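PDB 4D79: TRNA threonylcarbamoyladenosine dehydratase from Escherichia coli, which catalyses the ATP-dependent dehydration of threonylcarbamoyladenosine at position 37 of tRNAs to its cyclic form, and can accept sulfur from the desulfurase CsdA in vitro. Local coordinates for residues B[6-12]-B[96-100]; B[53-57]-B[99-103]; B[172-176]-B[205-210]. One frame throughout, in Å; residues are numbered along the deposited sequence.

Contact 1 of 3, residues B[6-12]-B[96-100]; sequences SDAWRQR and INPEC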
loop_
_atom_site.group_PDB
_atom_site.type_symbol
_atom_site.label_atom_id
_atom_site.label_comp_id
_atom_site.label_asym_id
_atom_site.label_seq_id
_atom_site.Cartn_x
_atom_site.Cartn_y
_atom_site.Cartn_z
ATOM N N SER B 6 -22.042 9.307 -12.310
ATOM C CA SER B 6 -23.317 8.729 -11.900
ATOM C C SER B 6 -23.528 8.794 -10.377
ATOM O O SER B 6 -22.615 9.049 -9.577
ATOM C CB SER B 6 -23.423 7.277 -12.351
ATOM O OG SER B 6 -22.516 6.464 -11.602
ATOM N N ASP B 7 -24.762 8.500 -9.972
ATOM C CA ASP B 7 -25.029 8.395 -8.544
ATOM C C ASP B 7 -24.236 7.253 -7.939
ATOM O O ASP B 7 -23.710 7.389 -6.839
ATOM C CB ASP B 7 -26.523 8.180 -8.286
ATOM C CG ASP B 7 -27.356 9.461 -8.447
ATOM O OD1 ASP B 7 -26.810 10.589 -8.430
ATOM O OD2 ASP B 7 -28.589 9.328 -8.546
ATOM N N ALA B 8 -24.093 6.145 -8.667
ATOM C CA ALA B 8 -23.271 5.032 -8.186
ATOM C C ALA B 8 -21.808 5.432 -8.008
ATOM O O ALA B 8 -21.169 5.037 -7.030
ATOM C CB ALA B 8 -23.389 3.846 -9.131
ATOM N N TRP B 9 -21.256 6.178 -8.967
ATOM C CA TRP B 9 -19.909 6.710 -8.853
ATOM C C TRP B 9 -19.758 7.564 -7.604
ATOM O O TRP B 9 -18.732 7.486 -6.904
ATOM C CB TRP B 9 -19.614 7.517 -10.103
ATOM C CG TRP B 9 -18.182 7.898 -10.359
ATOM C CD1 TRP B 9 -17.414 8.723 -9.625
ATOM C CD2 TRP B 9 -17.399 7.481 -11.463
ATOM N NE1 TRP B 9 -16.179 8.849 -10.201
ATOM C CE2 TRP B 9 -16.147 8.090 -11.337
ATOM C CE3 TRP B 9 -17.642 6.655 -12.565
ATOM C CZ2 TRP B 9 -15.124 7.885 -12.260
ATOM C CZ3 TRP B 9 -16.645 6.466 -13.484
ATOM C CH2 TRP B 9 -15.400 7.083 -13.333
ATOM N N ARG B 10 -20.736 8.428 -7.326
ATOM C CA ARG B 10 -20.634 9.215 -6.101
ATOM C C ARG B 10 -20.725 8.346 -4.844
ATOM O O ARG B 10 -20.173 8.720 -3.809
ATOM C CB ARG B 10 -21.677 10.322 -6.059
ATOM C CG ARG B 10 -21.253 11.610 -6.751
ATOM C CD ARG B 10 -22.270 12.733 -6.475
ATOM N NE ARG B 10 -23.498 12.378 -7.127
ATOM C CZ ARG B 10 -23.769 12.639 -8.397
ATOM N NH1 ARG B 10 -22.923 13.306 -9.172
ATOM N NH2 ARG B 10 -24.907 12.230 -8.886
ATOM N N GLN B 11 -21.426 7.214 -4.884
ATOM C CA GLN B 11 -21.419 6.338 -3.709
ATOM C C GLN B 11 -20.041 5.714 -3.525
ATOM O O GLN B 11 -19.546 5.585 -2.399
ATOM C CB GLN B 11 -22.467 5.237 -3.850
ATOM C CG GLN B 11 -23.917 5.743 -3.689
ATOM C CD GLN B 11 -24.109 6.540 -2.428
ATOM O OE1 GLN B 11 -24.250 7.767 -2.463
ATOM N NE2 GLN B 11 -24.084 5.855 -1.299
ATOM N N ARG B 12 -19.433 5.270 -4.623
ATOM C CA ARG B 12 -18.111 4.642 -4.546
ATOM C C ARG B 12 -17.051 5.648 -4.119
ATOM O O ARG B 12 -16.155 5.312 -3.339
ATOM C CB ARG B 12 -17.754 4.019 -5.884
ATOM C CG ARG B 12 -18.608 2.843 -6.263
ATOM C CD ARG B 12 -18.135 2.177 -7.550
ATOM N NE ARG B 12 -18.879 0.936 -7.700
ATOM C CZ ARG B 12 -19.964 0.773 -8.440
ATOM N NH1 ARG B 12 -20.411 1.731 -9.251
ATOM N NH2 ARG B 12 -20.543 -0.410 -8.449
ATOM N N ILE B 96 -14.034 -3.073 -9.071
ATOM C CA ILE B 96 -13.913 -1.901 -8.223
ATOM C C ILE B 96 -14.844 -0.810 -8.708
ATOM O O ILE B 96 -15.613 -0.235 -7.929
ATOM C CB ILE B 96 -12.461 -1.412 -8.175
ATOM C CG1 ILE B 96 -11.598 -2.433 -7.377
ATOM C CG2 ILE B 96 -12.381 -0.024 -7.518
ATOM C CD1 ILE B 96 -10.111 -2.138 -7.400
ATOM N N ASN B 97 -14.768 -0.501 -9.998
ATOM C CA ASN B 97 -15.577 0.542 -10.615
ATOM C C ASN B 97 -16.033 0.048 -11.980
ATOM O O ASN B 97 -15.257 0.081 -12.952
ATOM C CB ASN B 97 -14.810 1.850 -10.735
ATOM C CG ASN B 97 -15.669 2.919 -11.357
ATOM O OD1 ASN B 97 -16.838 2.673 -11.642
ATOM N ND2 ASN B 97 -15.116 4.073 -11.575
ATOM N N PRO B 98 -17.254 -0.495 -12.070
ATOM C CA PRO B 98 -17.771 -1.001 -13.353
ATOM C C PRO B 98 -17.903 0.066 -14.440
ATOM O O PRO B 98 -18.109 -0.284 -15.605
ATOM C CB PRO B 98 -19.144 -1.573 -12.971
ATOM C CG PRO B 98 -19.076 -1.819 -11.524
ATOM C CD PRO B 98 -18.165 -0.773 -10.952
ATOM N N GLU B 99 -17.806 1.337 -14.094
ATOM C CA GLU B 99 -17.886 2.426 -15.049
ATOM C C GLU B 99 -16.514 2.941 -15.479
ATOM O O GLU B 99 -16.433 3.837 -16.334
ATOM C CB GLU B 99 -18.716 3.572 -14.452
ATOM C CG GLU B 99 -20.169 3.156 -14.255
ATOM C CD GLU B 99 -21.048 4.276 -13.739
ATOM O OE1 GLU B 99 -20.891 4.636 -12.565
ATOM O OE2 GLU B 99 -21.900 4.785 -14.497
ATOM N N CYS B 100 -15.443 2.367 -14.948
ATOM C CA CYS B 100 -14.097 2.731 -15.389
ATOM C C CYS B 100 -13.829 2.124 -16.768
ATOM O O CYS B 100 -14.144 0.962 -17.023
ATOM C CB CYS B 100 -13.060 2.244 -14.384
ATOM S SG CYS B 100 -11.324 2.650 -14.833
HETATM O O HOH W 1 -19.297 3.771 -10.596
HETATM O O HOH W 2 -17.345 -1.049 -5.850
#

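Contact 2 of 3, residues B[53-57]-B[99-103]; sequences GIGAI and ECRVT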
loop_
_atom_site.group_PDB
_atom_site.type_symbol
_atom_site.label_atom_id
_atom_site.label_comp_id
_atom_site.label_asym_id
_atom_site.label_seq_id
_atom_site.Cartn_x
_atom_site.Cartn_y
_atom_site.Cartn_z
ATOM N N GLY B 53 -11.163 6.910 -8.253
ATOM C CA GLY B 53 -12.088 7.475 -9.204
ATOM C C GLY B 53 -11.483 7.883 -10.528
ATOM O O GLY B 53 -12.067 8.715 -11.206
ATOM N N ILE B 54 -10.330 7.332 -10.909
ATOM C CA ILE B 54 -9.774 7.572 -12.247
ATOM C C ILE B 54 -10.656 6.900 -13.294
ATOM O O ILE B 54 -10.979 5.715 -13.198
ATOM C CB ILE B 54 -8.316 7.091 -12.313
ATOM C CG1 ILE B 54 -7.445 7.940 -11.377
ATOM C CG2 ILE B 54 -7.798 7.144 -13.703
ATOM C CD1 ILE B 54 -7.239 9.384 -11.830
ATOM N N GLY B 55 -11.059 7.665 -14.311
ATOM C CA GLY B 55 -12.136 7.215 -15.190
ATOM C C GLY B 55 -11.723 6.307 -16.314
ATOM O O GLY B 55 -12.562 5.554 -16.830
ATOM N N ALA B 56 -10.447 6.325 -16.680
ATOM C CA ALA B 56 -9.929 5.469 -17.734
ATOM C C ALA B 56 -8.517 5.078 -17.349
ATOM O O ALA B 56 -7.714 5.919 -16.927
ATOM C CB ALA B 56 -9.922 6.138 -19.112
ATOM N N ILE B 57 -8.226 3.801 -17.467
ATOM C CA ILE B 57 -6.934 3.269 -17.092
ATOM C C ILE B 57 -6.481 2.348 -18.207
ATOM O O ILE B 57 -7.240 1.474 -18.638
ATOM C CB ILE B 57 -6.996 2.512 -15.739
ATOM C CG1 ILE B 57 -7.393 3.478 -14.617
ATOM C CG2 ILE B 57 -5.665 1.851 -15.420
ATOM C CD1 ILE B 57 -7.778 2.775 -13.299
ATOM N N GLU B 99 -17.806 1.337 -14.094
ATOM C CA GLU B 99 -17.886 2.426 -15.049
ATOM C C GLU B 99 -16.514 2.941 -15.479
ATOM O O GLU B 99 -16.433 3.837 -16.334
ATOM C CB GLU B 99 -18.716 3.572 -14.452
ATOM C CG GLU B 99 -20.169 3.156 -14.255
ATOM C CD GLU B 99 -21.048 4.276 -13.739
ATOM O OE1 GLU B 99 -20.891 4.636 -12.565
ATOM O OE2 GLU B 99 -21.900 4.785 -14.497
ATOM N N CYS B 100 -15.443 2.367 -14.948
ATOM C CA CYS B 100 -14.097 2.731 -15.389
ATOM C C CYS B 100 -13.829 2.124 -16.768
ATOM O O CYS B 100 -14.144 0.962 -17.023
ATOM C CB CYS B 100 -13.060 2.244 -14.384
ATOM S SG CYS B 100 -11.324 2.650 -14.833
ATOM N N ARG B 101 -13.256 2.906 -17.671
ATOM C CA ARG B 101 -12.899 2.397 -19.002
ATOM C C ARG B 101 -11.477 1.844 -18.951
ATOM O O ARG B 101 -10.511 2.601 -18.861
ATOM C CB ARG B 101 -13.048 3.485 -20.065
ATOM C CG ARG B 101 -12.564 3.103 -21.451
ATOM C CD ARG B 101 -13.046 4.124 -22.511
ATOM N NE ARG B 101 -12.459 5.450 -22.308
ATOM C CZ ARG B 101 -11.239 5.810 -22.701
ATOM N NH1 ARG B 101 -10.446 4.946 -23.319
ATOM N NH2 ARG B 101 -10.807 7.041 -22.466
ATOM N N VAL B 102 -11.348 0.528 -19.000
ATOM C CA VAL B 102 -10.072 -0.144 -18.824
ATOM C C VAL B 102 -9.592 -0.697 -20.156
ATOM O O VAL B 102 -10.314 -1.440 -20.821
ATOM C CB VAL B 102 -10.164 -1.281 -17.802
ATOM C CG1 VAL B 102 -8.779 -1.827 -17.557
ATOM C CG2 VAL B 102 -10.784 -0.784 -16.526
ATOM N N THR B 103 -8.357 -0.390 -20.505
ATOM C CA THR B 103 -7.752 -0.892 -21.740
ATOM C C THR B 103 -6.555 -1.743 -21.357
ATOM O O THR B 103 -5.752 -1.347 -20.504
ATOM C CB THR B 103 -7.326 0.258 -22.649
ATOM O OG1 THR B 103 -8.461 1.087 -22.921
ATOM C CG2 THR B 103 -6.679 -0.275 -23.983
HETATM O O HOH W 3 -15.322 5.901 -17.545
#

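Contact 3 of 3, residues B[172-176]-B[205-210]; sequences TIQDP and FSTEAL. With K (potassium ion), chain I.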
loop_
_atom_site.group_PDB
_atom_site.type_symbol
_atom_site.label_atom_id
_atom_site.label_comp_id
_atom_site.label_asym_id
_atom_site.label_seq_id
_atom_site.Cartn_x
_atom_site.Cartn_y
_atom_site.Cartn_z
ATOM N N THR B 172 18.482 10.294 -7.175
ATOM C CA THR B 172 18.196 9.113 -6.392
ATOM C C THR B 172 19.486 8.507 -5.813
ATOM O O THR B 172 20.580 8.634 -6.377
ATOM C CB THR B 172 17.465 8.083 -7.250
ATOM O OG1 THR B 172 18.344 7.582 -8.250
ATOM C CG2 THR B 172 16.231 8.699 -7.900
ATOM N N ILE B 173 19.346 7.850 -4.661
ATOM C CA ILE B 173 20.417 7.096 -4.024
ATOM C C ILE B 173 19.940 5.695 -3.716
ATOM O O ILE B 173 18.736 5.416 -3.678
ATOM C CB ILE B 173 20.924 7.730 -2.716
ATOM C CG1 ILE B 173 19.746 7.868 -1.721
ATOM C CG2 ILE B 173 21.594 9.069 -3.010
ATOM C CD1 ILE B 173 20.176 8.014 -0.272
ATOM N N GLN B 174 20.918 4.817 -3.471
ATOM C CA GLN B 174 20.667 3.452 -3.008
ATOM C C GLN B 174 19.684 2.739 -3.913
ATOM O O GLN B 174 18.726 2.113 -3.466
ATOM C CB GLN B 174 20.218 3.430 -1.543
ATOM C CG GLN B 174 21.402 3.652 -0.585
ATOM C CD GLN B 174 22.307 2.427 -0.461
ATOM O OE1 GLN B 174 21.930 1.328 -0.833
ATOM N NE2 GLN B 174 23.540 2.645 -0.027
ATOM N N ASP B 175 19.852 2.932 -5.217
ATOM C CA ASP B 175 18.878 2.420 -6.171
ATOM C C ASP B 175 19.612 2.043 -7.440
ATOM O O ASP B 175 19.734 2.849 -8.365
ATOM C CB ASP B 175 17.797 3.459 -6.437
ATOM C CG ASP B 175 16.573 2.869 -7.087
ATOM O OD1 ASP B 175 16.717 1.976 -7.950
ATOM O OD2 ASP B 175 15.462 3.292 -6.713
ATOM N N PRO B 176 20.086 0.804 -7.528
ATOM C CA PRO B 176 20.876 0.410 -8.699
ATOM C C PRO B 176 20.077 0.429 -9.977
ATOM O O PRO B 176 20.653 0.698 -11.031
ATOM C CB PRO B 176 21.360 -1.003 -8.346
ATOM C CG PRO B 176 21.237 -1.079 -6.848
ATOM C CD PRO B 176 20.111 -0.221 -6.469
ATOM N N PHE B 205 11.723 6.724 -5.071
ATOM C CA PHE B 205 12.843 5.935 -4.577
ATOM C C PHE B 205 12.781 5.942 -3.058
ATOM O O PHE B 205 11.898 6.553 -2.465
ATOM C CB PHE B 205 14.185 6.508 -5.069
ATOM C CG PHE B 205 14.637 7.674 -4.262
ATOM C CD1 PHE B 205 13.956 8.869 -4.328
ATOM C CD2 PHE B 205 15.721 7.577 -3.414
ATOM C CE1 PHE B 205 14.331 9.961 -3.533
ATOM C CE2 PHE B 205 16.102 8.669 -2.629
ATOM C CZ PHE B 205 15.408 9.847 -2.685
ATOM N N SER B 206 13.717 5.233 -2.428
ATOM C CA SER B 206 13.829 5.221 -0.981
ATOM C C SER B 206 15.252 5.514 -0.530
ATOM O O SER B 206 16.213 5.070 -1.156
ATOM C CB SER B 206 13.338 3.903 -0.442
ATOM O OG SER B 206 13.640 3.823 0.934
ATOM N N THR B 207 15.385 6.287 0.549
ATOM C CA THR B 207 16.698 6.570 1.118
ATOM C C THR B 207 17.273 5.384 1.865
ATOM O O THR B 207 18.427 5.454 2.272
ATOM C CB THR B 207 16.657 7.749 2.085
ATOM O OG1 THR B 207 15.606 7.564 3.037
ATOM C CG2 THR B 207 16.423 9.057 1.310
ATOM N N GLU B 208 16.493 4.327 2.055
ATOM C CA GLU B 208 16.960 3.153 2.783
ATOM C C GLU B 208 18.083 2.447 2.016
ATOM O O GLU B 208 18.012 2.277 0.794
ATOM C CB GLU B 208 15.773 2.199 2.993
ATOM C CG GLU B 208 16.110 0.910 3.722
ATOM C CD GLU B 208 14.957 -0.086 3.700
ATOM O OE1 GLU B 208 13.833 0.272 3.268
ATOM O OE2 GLU B 208 15.214 -1.257 4.034
ATOM N N ALA B 209 19.101 2.002 2.745
ATOM C CA ALA B 209 20.180 1.236 2.132
ATOM C C ALA B 209 19.664 -0.135 1.708
ATOM O O ALA B 209 18.859 -0.750 2.402
ATOM C CB ALA B 209 21.342 1.084 3.112
ATOM N N LEU B 210 20.165 -0.636 0.588
ATOM C CA LEU B 210 19.682 -1.906 0.058
ATOM C C LEU B 210 20.055 -3.065 0.959
ATOM O O LEU B 210 21.161 -3.123 1.519
ATOM C CB LEU B 210 20.248 -2.170 -1.337
ATOM C CG LEU B 210 19.336 -2.001 -2.535
ATOM C CD1 LEU B 210 18.661 -0.656 -2.478
ATOM C CD2 LEU B 210 20.166 -2.166 -3.782
HETATM K K K I . 17.033 2.829 -1.595
HETATM O O HOH W 4 23.133 -1.650 0.155
HETATM O O HOH W 5 15.190 3.099 -3.941
#

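Contact 1 of 3, residues B[6-12]-B[96-100]
Ser-6 and Glu-99 are joined directly by a hydrogen bond: Ser-6 OG donates to Glu-99 OE1 at 2.6 Å, arriving at the syn lone pair, on the side of the other carboxylate oxygen. Behind this bond the extended Glu-99 chain lays its CB against the edge of the Trp-9 indole, 3.7 Å from CZ3. Over one face of the same ring stands the Asn-97 amide, its plane turned 82° from the indole and its ND2 end leading, 3.4 Å above the ring plane. With CG anti to the backbone N (chi1 -166°), Trp-9 swings its benzene half across to meet both residues. One helical turn on, Arg-12 reaches out with an extended chain and lays its guanidinium over Pro-98, whose CD sits 3.5 Å from CZ.

Two waters add further links. One molecule accepts from Arg-12 NH1 and donates to Asn-97 OD1 and Glu-99 OE1, bridging an arginine and a glutamate that are too far apart for a salt bridge; a second links Arg-12 NE with Ile-96 O. Further out, Asn-97 OD1 also takes the backbone N of Glu-99 at 3.0 Å, which steadies the amide. Val-67 of the second subunit packs on Arg-12, and Arg-78 of that subunit on Pro-98.

Two standard motifs thus face each other. Ser-6 is the N-cap of helix 7-20, its OG accepting from Trp-9 N at 2.9 Å, while Asn-97 forms an Asx turn within a type I beta turn that leads from helix 85-96 into strand 101-105 of the Rossmann-like fold.

Contact 2 of 3, residues B[53-57]-B[99-103]
Cys-100 carries SG anti to its own backbone nitrogen (chi1 -180°), and this sends the sulfur across to the chain of 53-57, where it lies 3.5 Å from Ile-54 O and 3.9 Å from Ile-57 CD1. Ile-57 answers by running CG1 and CD1 out along an extended branch, so the sulfur rests against the end of an aliphatic arm. On the other face of the sheet, Arg-101 goes out straight and then bends at chi3 (65°), folding the guanidinium back over Ala-56. One face of that flat group covers the methyl off-centre, toward the rim, with NH2 3.6 Å from Ala-56 CB; the contact is plain van der Waals packing.

Between these two layers of side chains the strands pair in parallel. Arg-101 N donates to Gly-55 O at 2.9 Å, Ile-57 N to Arg-101 O at 2.9 Å, and Thr-103 N to Ile-57 O at 2.9 Å. Ala-56 CA and Val-102 CA add CA-H...O contacts to the carbonyls of Arg-101 and Ile-57. Where the strands begin, a water donates to both Gly-55 O and Glu-99 O (2.6 Å to the latter), carrying the pairing one step further; Gly-55 O is therefore gripped twice.

Just upstream, Gly-53 takes positive phi as the C-prime residue of the Schellman motif that ends helix 42-51. That helix then lies over Ile-57 through Leu-49 and Ala-50, while Ile-93 of helix 85-96 packs on Cys-100 and Val-102. Ala-56 and Arg-101 occupy the other face and also meet His-32 of strand 32-36, the next strand inward, leaving strand 101-105 outermost in this chain's sheet.

Contact 3 of 3, residues B[172-176]-B[205-210]
Phe-205 and the backbone of Thr-172 and Ile-173 meet face and edge. Thr-172 CA stands 4.2 Å above one face of the ring, offset toward the rim, and the Thr-172 and Phe-205 side chains run alongside one another with opposite headings. Ile-173 O lies near the ring plane at the edge, while Ile-173 CG1 crosses obliquely to touch CE2 at 3.8 Å. The carboxylate of Asp-175 closes on the root of the phenylalanine, its plane turned 40° from the ring.

Gln-174 serves the contact with its side-chain amide and with its main-chain carbonyl. Its side chain bends at chi2 (-75°), runs beside Ala-209 and brings OE1 to Leu-210 N, 3.0 Å away, with the donor some 50° above the amide's carbonyl plane. Pro-176 and Leu-210 meet end to end, CD2 of the leucine against CD of the proline; the spacing of these carbons is so tight that the exact placing of the leucine methyls is doubtful.

Between the two segments sits a potassium ion, bound by three main-chain carbonyls: Gln-174 O at 2.6 Å, Ser-206 O at 2.4 Å and Glu-208 O at 2.6 Å. A water and Gln-158 OE1 complete the set. The water is itself positioned, donating to Asp-175 OD2 at 2.8 Å and accepting from Ser-206 N. The turn that presents the Ser-206 and Glu-208 carbonyls is held by Ser-206 OG, which accepts from Glu-208 N in an ST turn, and the Glu-208 carboxylate is tied to the amides of Ile-159 and Asp-160. Asp-175 OD1 meanwhile takes Gly-154 N and Ala-178 N. Through OD2 and the bound water, this N-cap residue of helix 176-189 is also second shell to a potassium site built from main-chain carbonyls of loops and a strand end, one side chain and a water.

Overall arrangement
Contacts 1 and 2 are neighbours, centres about 10 Å apart, and share Glu-99 and Cys-100; the Trp-9 ring of contact 1 also packs on Gly-53 and Gly-55 of contact 2. Contact 3 lies on the opposite side of the chain's centre, its centre about 32 Å from that of contact 2, though both reach the same sheet. Contact 2 is parallel strand pairing at the sheet's edge, with Ile-57 and Cys-100 buried and Arg-101 exposed. Contacts 1 and 3 set more exposed side chains round buried ones: contact 1 fastens the N-terminal helix through side chains and waters, next to the second subunit, and contact 3 joins a loop to a strand end and the turn after it, round a potassium ion.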